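Local coordinates for protein multicopper oxidase (Pseudomonas thermotolerans, PDB 6VOW) that probably oxidises phenolic, lignin-related substrates in the manner of a laccase, using bound copper ions to pass their electrons to dioxygen, at residues 169-174 / 230-235; 265-270 / 411-416. All blocks are in the same frame, centred on the assembly; numbering follows the deposited sequence. Where two conformers were deposited one is given.

Contact 1 of 2, residues 169-174 / 230-235; sequences LSLKTW and VTYRLN
The Tyr232 ring lies between Leu171 and Val230. Leu171 CG sits 4.2 Å off one face and Val230 CG1 3.4 Å off the other, each displaced toward the rim, while Thr173 OG1 meets the hydroxyl end of the ring at its edge, near its plane. This is the interior of a cupredoxin-type beta-sandwich, the middle one of a three-domain laccase. Strand 165-174 belongs to one sheet and strand 232-235 to the facing one, and here the two strand axes pass 10.8 Å apart at 141°, too far for backbone pairing. Side chains have to span the gap.

Tyr232 does most of that work. With CG anti to its own carbonyl carbon (chi1 -57°), the ring reaches across to strand 165-174, running past the side chains of Leu171 and Thr173 in the opposite direction. Leu171 keeps it company: its CB comes to 3.5 Å from Tyr232 CE2, and its CD1 lies close to Tyr232 CD2. Further on, Leu171 CD1 meets Leu234 CD2 at 4.2 Å, and Leu262 adds to this apolar layer.

At the far end of the ring the chemistry turns polar. Thr173 OG1, the partner of the tyrosine hydroxyl, hydrogen-bonds Thr201 OG1 as well, which draws that hydroxyl into a small buried network instead of leaving it against hydrocarbon alone. The backbone there is tied by Asp227, whose OD1 takes Thr173 N and whose OD2 takes Val230 N, one carboxylate serving both segments.

The threonine uses both its branches. Its methyl, anti to the backbone N, crosses Val230 at about a right angle, bringing Thr173 CG2 to 3.6 Å from Val230 CG2. Its hydroxyl makes the hydrogen bond that links the two sheets here: Thr173 OG1 to Tyr232 OH, 2.7 Å.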
loop_
_atom_site.group_PDB
_atom_site.type_symbol
_atom_site.label_atom_id
_atom_site.label_comp_id
_atom_site.label_asym_id
_atom_site.label_seq_id
_atom_site.Cartn_x
_atom_site.Cartn_y
_atom_site.Cartn_z
ATOM N N LEU A 169 -5.358 -2.042 -10.829
ATOM C CA LEU A 169 -5.679 -3.425 -10.280
ATOM C C LEU A 169 -5.524 -3.417 -8.800
ATOM O O LEU A 169 -4.410 -3.310 -8.324
ATOM C CB LEU A 169 -4.749 -4.516 -10.847
ATOM C CG LEU A 169 -5.366 -5.171 -12.074
ATOM C CD1 LEU A 169 -5.915 -4.170 -13.058
ATOM C CD2 LEU A 169 -4.329 -6.004 -12.751
ATOM N N SER A 170 -6.639 -3.483 -8.094
ATOM C CA SER A 170 -6.629 -3.456 -6.625
ATOM C C SER A 170 -6.922 -4.860 -6.130
ATOM O O SER A 170 -8.004 -5.383 -6.345
ATOM C CB SER A 170 -7.683 -2.475 -6.095
ATOM O OG SER A 170 -7.314 -1.115 -6.342
ATOM N N LEU A 171 -5.910 -5.462 -5.523
ATOM C CA LEU A 171 -6.010 -6.806 -4.987
ATOM C C LEU A 171 -6.512 -6.807 -3.572
ATOM O O LEU A 171 -6.025 -6.081 -2.745
ATOM C CB LEU A 171 -4.624 -7.402 -4.926
ATOM C CG LEU A 171 -4.035 -7.581 -6.331
ATOM C CD1 LEU A 171 -2.539 -7.827 -6.262
ATOM C CD2 LEU A 171 -4.727 -8.769 -6.917
ATOM N N LYS A 172 -7.450 -7.698 -3.303
ATOM C CA LYS A 172 -7.927 -7.898 -1.958
ATOM C C LYS A 172 -8.387 -9.339 -1.765
ATOM O O LYS A 172 -9.143 -9.912 -2.602
ATOM C CB LYS A 172 -9.048 -6.901 -1.610
ATOM C CG LYS A 172 -9.321 -6.871 -0.120
ATOM C CD LYS A 172 -10.309 -5.815 0.250
ATOM C CE LYS A 172 -9.924 -5.290 1.622
ATOM N NZ LYS A 172 -10.205 -6.258 2.700
ATOM N N THR A 173 -7.914 -9.923 -0.659
ATOM C CA THR A 173 -8.240 -11.310 -0.289
ATOM C C THR A 173 -9.159 -11.223 0.931
ATOM O O THR A 173 -8.715 -10.972 2.060
ATOM C CB THR A 173 -6.932 -12.101 -0.063
ATOM O OG1 THR A 173 -6.366 -12.242 -1.341
ATOM C CG2 THR A 173 -7.135 -13.541 0.577
ATOM N N TRP A 174 -10.448 -11.370 0.632
ATOM C CA TRP A 174 -11.502 -11.121 1.551
ATOM C C TRP A 174 -11.705 -12.282 2.474
ATOM O O TRP A 174 -11.899 -13.417 2.019
ATOM C CB TRP A 174 -12.789 -10.954 0.789
ATOM C CG TRP A 174 -12.897 -9.698 0.006
ATOM C CD1 TRP A 174 -12.552 -9.502 -1.316
ATOM C CD2 TRP A 174 -13.454 -8.482 0.458
ATOM N NE1 TRP A 174 -12.839 -8.236 -1.678
ATOM C CE2 TRP A 174 -13.402 -7.581 -0.607
ATOM C CE3 TRP A 174 -13.974 -8.046 1.691
ATOM C CZ2 TRP A 174 -13.882 -6.286 -0.507
ATOM C CZ3 TRP A 174 -14.420 -6.746 1.789
ATOM C CH2 TRP A 174 -14.370 -5.870 0.699
ATOM N N VAL A 230 -2.261 -10.718 2.837
ATOM C CA VAL A 230 -1.683 -11.490 1.756
ATOM C C VAL A 230 -0.455 -10.858 1.040
ATOM O O VAL A 230 -0.381 -9.712 0.839
ATOM C CB VAL A 230 -2.762 -11.950 0.776
ATOM C CG1 VAL A 230 -2.166 -12.688 -0.389
ATOM C CG2 VAL A 230 -3.743 -12.856 1.495
ATOM N N THR A 231 0.553 -11.648 0.764
ATOM C CA THR A 231 1.584 -11.298 -0.185
ATOM C C THR A 231 1.347 -12.076 -1.480
ATOM O O THR A 231 1.474 -13.256 -1.478
ATOM C CB THR A 231 2.921 -11.649 0.378
ATOM O OG1 THR A 231 3.215 -10.724 1.427
ATOM C CG2 THR A 231 3.969 -11.523 -0.671
ATOM N N TYR A 232 1.034 -11.389 -2.568
ATOM C CA TYR A 232 0.782 -12.002 -3.848
ATOM C C TYR A 232 2.100 -12.158 -4.596
ATOM O O TYR A 232 2.821 -11.199 -4.809
ATOM C CB TYR A 232 -0.128 -11.150 -4.634
ATOM C CG TYR A 232 -1.405 -10.899 -3.927
ATOM C CD1 TYR A 232 -2.418 -11.851 -3.901
ATOM C CD2 TYR A 232 -1.641 -9.659 -3.318
ATOM C CE1 TYR A 232 -3.597 -11.593 -3.206
ATOM C CE2 TYR A 232 -2.822 -9.391 -2.688
ATOM C CZ TYR A 232 -3.787 -10.369 -2.623
ATOM O OH TYR A 232 -4.944 -10.063 -1.945
ATOM N N ARG A 233 2.403 -13.408 -4.943
ATOM C CA ARG A 233 3.645 -13.788 -5.641
ATOM C C ARG A 233 3.349 -13.613 -7.080
ATOM O O ARG A 233 3.018 -14.539 -7.799
ATOM C CB ARG A 233 4.043 -15.223 -5.308
ATOM C CG ARG A 233 4.341 -15.334 -3.823
ATOM C CD ARG A 233 5.083 -16.612 -3.434
ATOM N NE ARG A 233 4.477 -17.856 -3.956
ATOM C CZ ARG A 233 3.264 -18.335 -3.633
ATOM N NH1 ARG A 233 2.434 -17.676 -2.794
ATOM N NH2 ARG A 233 2.859 -19.498 -4.178
ATOM N N LEU A 234 3.355 -12.363 -7.474
ATOM C CA LEU A 234 2.828 -12.000 -8.810
ATOM C C LEU A 234 3.734 -12.463 -9.887
ATOM O O LEU A 234 4.950 -12.300 -9.831
ATOM C CB LEU A 234 2.698 -10.465 -8.953
ATOM C CG LEU A 234 1.695 -9.674 -8.124
ATOM C CD1 LEU A 234 1.794 -8.200 -8.512
ATOM C CD2 LEU A 234 0.282 -10.159 -8.335
ATOM N N ASN A 235 3.143 -13.000 -10.913
ATOM C CA ASN A 235 3.905 -13.527 -12.023
ATOM C C ASN A 235 2.948 -13.425 -13.157
ATOM O O ASN A 235 1.733 -13.406 -12.903
ATOM C CB ASN A 235 4.435 -14.949 -11.720
ATOM C CG ASN A 235 3.337 -15.939 -11.486
ATOM O OD1 ASN A 235 2.904 -16.175 -10.350
ATOM N ND2 ASN A 235 2.888 -16.543 -12.547
#

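Contact 2 of 2, residues 265-270 / 411-416; sequences GMRIDL and FTDTYL
Arg267 and Asp413 form an end-on salt bridge, with guanidinium and carboxylate only 5° from coplanar. NH2 of Arg267 reaches OD2 of Asp413 at 2.7 Å, and NH1 reaches OD1 at 3.2 Å, nearly straight at 163°; both oxygens use their syn lone pairs. A weak bond runs diagonally from NH1 to OD2. The arginine chain bends at chi2 (91°) and again at chi3, which brings NH1 round to the carbonyl of Gly265, two residues back.

Other hydrogen bonds fix both partners. Arg267 NH1 also donates to Gly265 O at 2.9 Å, in the carbonyl plane, and NE donates to Asn132 O. On the acid, Thr414 OG1 gives its proton to the anti lone pair of Asp413 OD1 (2.8 Å). Replacing Arg267 with an alanine would take away the positive charge facing Asp413 and is likely to leave OD2 without its arginine donors, with the OD1 side of the carboxylate still held by Thr414 and His96.

Apolar contact is looser: Met266 CG faces Thr414 CG2, and Met266 SD lies 4.1 Å from Leu416 CB.

From here the network runs to the metals. Asp413 OD1 hydrogen-bonds His96 NE2, and Thr414 OG1 hydrogen-bonds ND1 of the copper ligand His391; the Asp413 side chain is about 6 Å from a copper ion. Such a second shell belongs to the trinuclear copper site of laccases.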
loop_
_atom_site.group_PDB
_atom_site.type_symbol
_atom_site.label_atom_id
_atom_site.label_comp_id
_atom_site.label_asym_id
_atom_site.label_seq_id
_atom_site.Cartn_x
_atom_site.Cartn_y
_atom_site.Cartn_z
ATOM N N GLY A 265 -0.132 -3.563 1.117
ATOM C CA GLY A 265 0.196 -2.144 1.026
ATOM C C GLY A 265 1.299 -1.749 0.071
ATOM O O GLY A 265 1.691 -0.574 0.009
ATOM N N MET A 266 1.783 -2.709 -0.705
ATOM C CA MET A 266 2.712 -2.438 -1.757
ATOM C C MET A 266 2.042 -2.260 -3.073
ATOM O O MET A 266 0.973 -2.744 -3.347
ATOM C CB MET A 266 3.761 -3.554 -1.854
ATOM C CG MET A 266 4.632 -3.588 -0.598
ATOM S SD MET A 266 5.696 -5.040 -0.618
ATOM C CE MET A 266 7.052 -4.589 -1.650
ATOM N N ARG A 267 2.728 -1.546 -3.923
ATOM C CA ARG A 267 2.211 -1.284 -5.256
ATOM C C ARG A 267 3.337 -1.366 -6.236
ATOM O O ARG A 267 4.500 -1.188 -5.904
ATOM C CB ARG A 267 1.661 0.151 -5.272
ATOM C CG ARG A 267 0.550 0.454 -4.311
ATOM C CD ARG A 267 1.037 0.966 -2.978
ATOM N NE ARG A 267 1.775 2.255 -2.998
ATOM C CZ ARG A 267 2.666 2.583 -2.077
ATOM N NH1 ARG A 267 3.010 1.718 -1.128
ATOM N NH2 ARG A 267 3.290 3.731 -2.141
ATOM N N ILE A 268 2.981 -1.556 -7.479
ATOM C CA ILE A 268 3.933 -1.499 -8.556
ATOM C C ILE A 268 3.240 -0.930 -9.764
ATOM O O ILE A 268 2.022 -1.059 -9.953
ATOM C CB ILE A 268 4.492 -2.917 -8.971
ATOM C CG1 ILE A 268 3.407 -3.951 -9.393
ATOM C CG2 ILE A 268 5.296 -3.496 -7.842
ATOM C CD1 ILE A 268 4.031 -5.267 -9.791
ATOM N N ASP A 269 4.056 -0.373 -10.626
ATOM C CA ASP A 269 3.616 -0.123 -12.010
ATOM C C ASP A 269 4.342 -1.163 -12.796
ATOM O O ASP A 269 5.577 -1.238 -12.747
ATOM C CB ASP A 269 4.104 1.192 -12.508
ATOM C CG ASP A 269 3.299 2.362 -11.987
ATOM O OD1 ASP A 269 2.059 2.330 -12.081
ATOM O OD2 ASP A 269 3.930 3.339 -11.527
ATOM N N LEU A 270 3.560 -1.921 -13.534
ATOM C CA LEU A 270 4.002 -3.047 -14.235
ATOM C C LEU A 270 3.628 -2.696 -15.657
ATOM O O LEU A 270 2.427 -2.630 -15.968
ATOM C CB LEU A 270 3.291 -4.314 -13.688
ATOM C CG LEU A 270 3.678 -5.589 -14.447
ATOM C CD1 LEU A 270 5.174 -5.721 -14.622
ATOM C CD2 LEU A 270 3.149 -6.848 -13.853
ATOM N N PHE A 411 13.650 3.537 -3.447
ATOM C CA PHE A 411 12.843 4.292 -2.478
ATOM C C PHE A 411 11.484 3.703 -2.364
ATOM O O PHE A 411 10.883 3.331 -3.335
ATOM C CB PHE A 411 12.617 5.741 -2.925
ATOM C CG PHE A 411 13.816 6.651 -2.696
ATOM C CD1 PHE A 411 14.089 7.160 -1.417
ATOM C CD2 PHE A 411 14.607 7.041 -3.771
ATOM C CE1 PHE A 411 15.173 7.959 -1.187
ATOM C CE2 PHE A 411 15.705 7.889 -3.568
ATOM C CZ PHE A 411 15.981 8.341 -2.273
ATOM N N THR A 412 10.958 3.700 -1.171
ATOM C CA THR A 412 9.701 3.059 -0.863
ATOM C C THR A 412 9.328 3.465 0.536
ATOM O O THR A 412 10.175 3.940 1.256
ATOM C CB THR A 412 9.854 1.515 -0.992
ATOM O OG1 THR A 412 8.652 0.900 -0.613
ATOM C CG2 THR A 412 10.977 0.984 -0.153
ATOM N N ASP A 413 8.041 3.296 0.891
ATOM C CA ASP A 413 7.487 3.478 2.232
ATOM C C ASP A 413 7.383 2.095 2.936
ATOM O O ASP A 413 7.086 1.982 4.161
ATOM C CB ASP A 413 6.120 4.175 2.156
ATOM C CG ASP A 413 5.124 3.463 1.199
ATOM O OD1 ASP A 413 4.757 2.304 1.505
ATOM O OD2 ASP A 413 4.694 4.038 0.141
ATOM N N THR A 414 7.659 1.027 2.175
ATOM C CA THR A 414 7.542 -0.319 2.713
ATOM C C THR A 414 8.591 -1.274 2.259
ATOM O O THR A 414 8.924 -1.301 1.125
ATOM C CB THR A 414 6.139 -0.812 2.421
ATOM O OG1 THR A 414 5.320 0.095 3.109
ATOM C CG2 THR A 414 5.825 -2.194 3.048
ATOM N N TYR A 415 9.122 -2.051 3.182
ATOM C CA TYR A 415 10.045 -3.111 2.818
ATOM C C TYR A 415 9.499 -4.441 3.323
ATOM O O TYR A 415 9.194 -4.589 4.495
ATOM C CB TYR A 415 11.430 -2.926 3.404
ATOM C CG TYR A 415 12.368 -3.973 2.878
ATOM C CD1 TYR A 415 12.643 -4.019 1.495
ATOM C CD2 TYR A 415 12.967 -4.940 3.712
ATOM C CE1 TYR A 415 13.468 -4.972 0.955
ATOM C CE2 TYR A 415 13.822 -5.924 3.161
ATOM C CZ TYR A 415 14.082 -5.925 1.775
ATOM O OH TYR A 415 14.924 -6.858 1.118
ATOM N N LEU A 416 9.398 -5.407 2.438
ATOM C CA LEU A 416 8.911 -6.746 2.821
ATOM C C LEU A 416 10.094 -7.546 3.429
ATOM O O LEU A 416 11.007 -8.088 2.729
ATOM C CB LEU A 416 8.235 -7.438 1.594
ATOM C CG LEU A 416 7.561 -8.782 1.772
ATOM C CD1 LEU A 416 6.456 -8.789 2.812
ATOM C CD2 LEU A 416 7.034 -9.250 0.439
#

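Overall arrangement
From the N terminus, the chain passes the first cupredoxin domain and enters the middle one with strand 165-174. Contact 1 closes a loop of 55 residues when strand 232-235 returns, joining the two sheets of that sandwich. Only then does contact 2 open, at 265-270, to close 140 residues later at 411-416, so the two are in series, neither nested nor crossed. Strand 267-273 shares a sheet with strand 165-174; contact 2 ties that sheet to the C-terminal domain, where 411-416 steps from one sheet to the other. The contacts also touch directly: Leu234 CD1 packs on Ile268 CD1 at 3.9 Å, and Thr231 CG2 on Leu416 CD2.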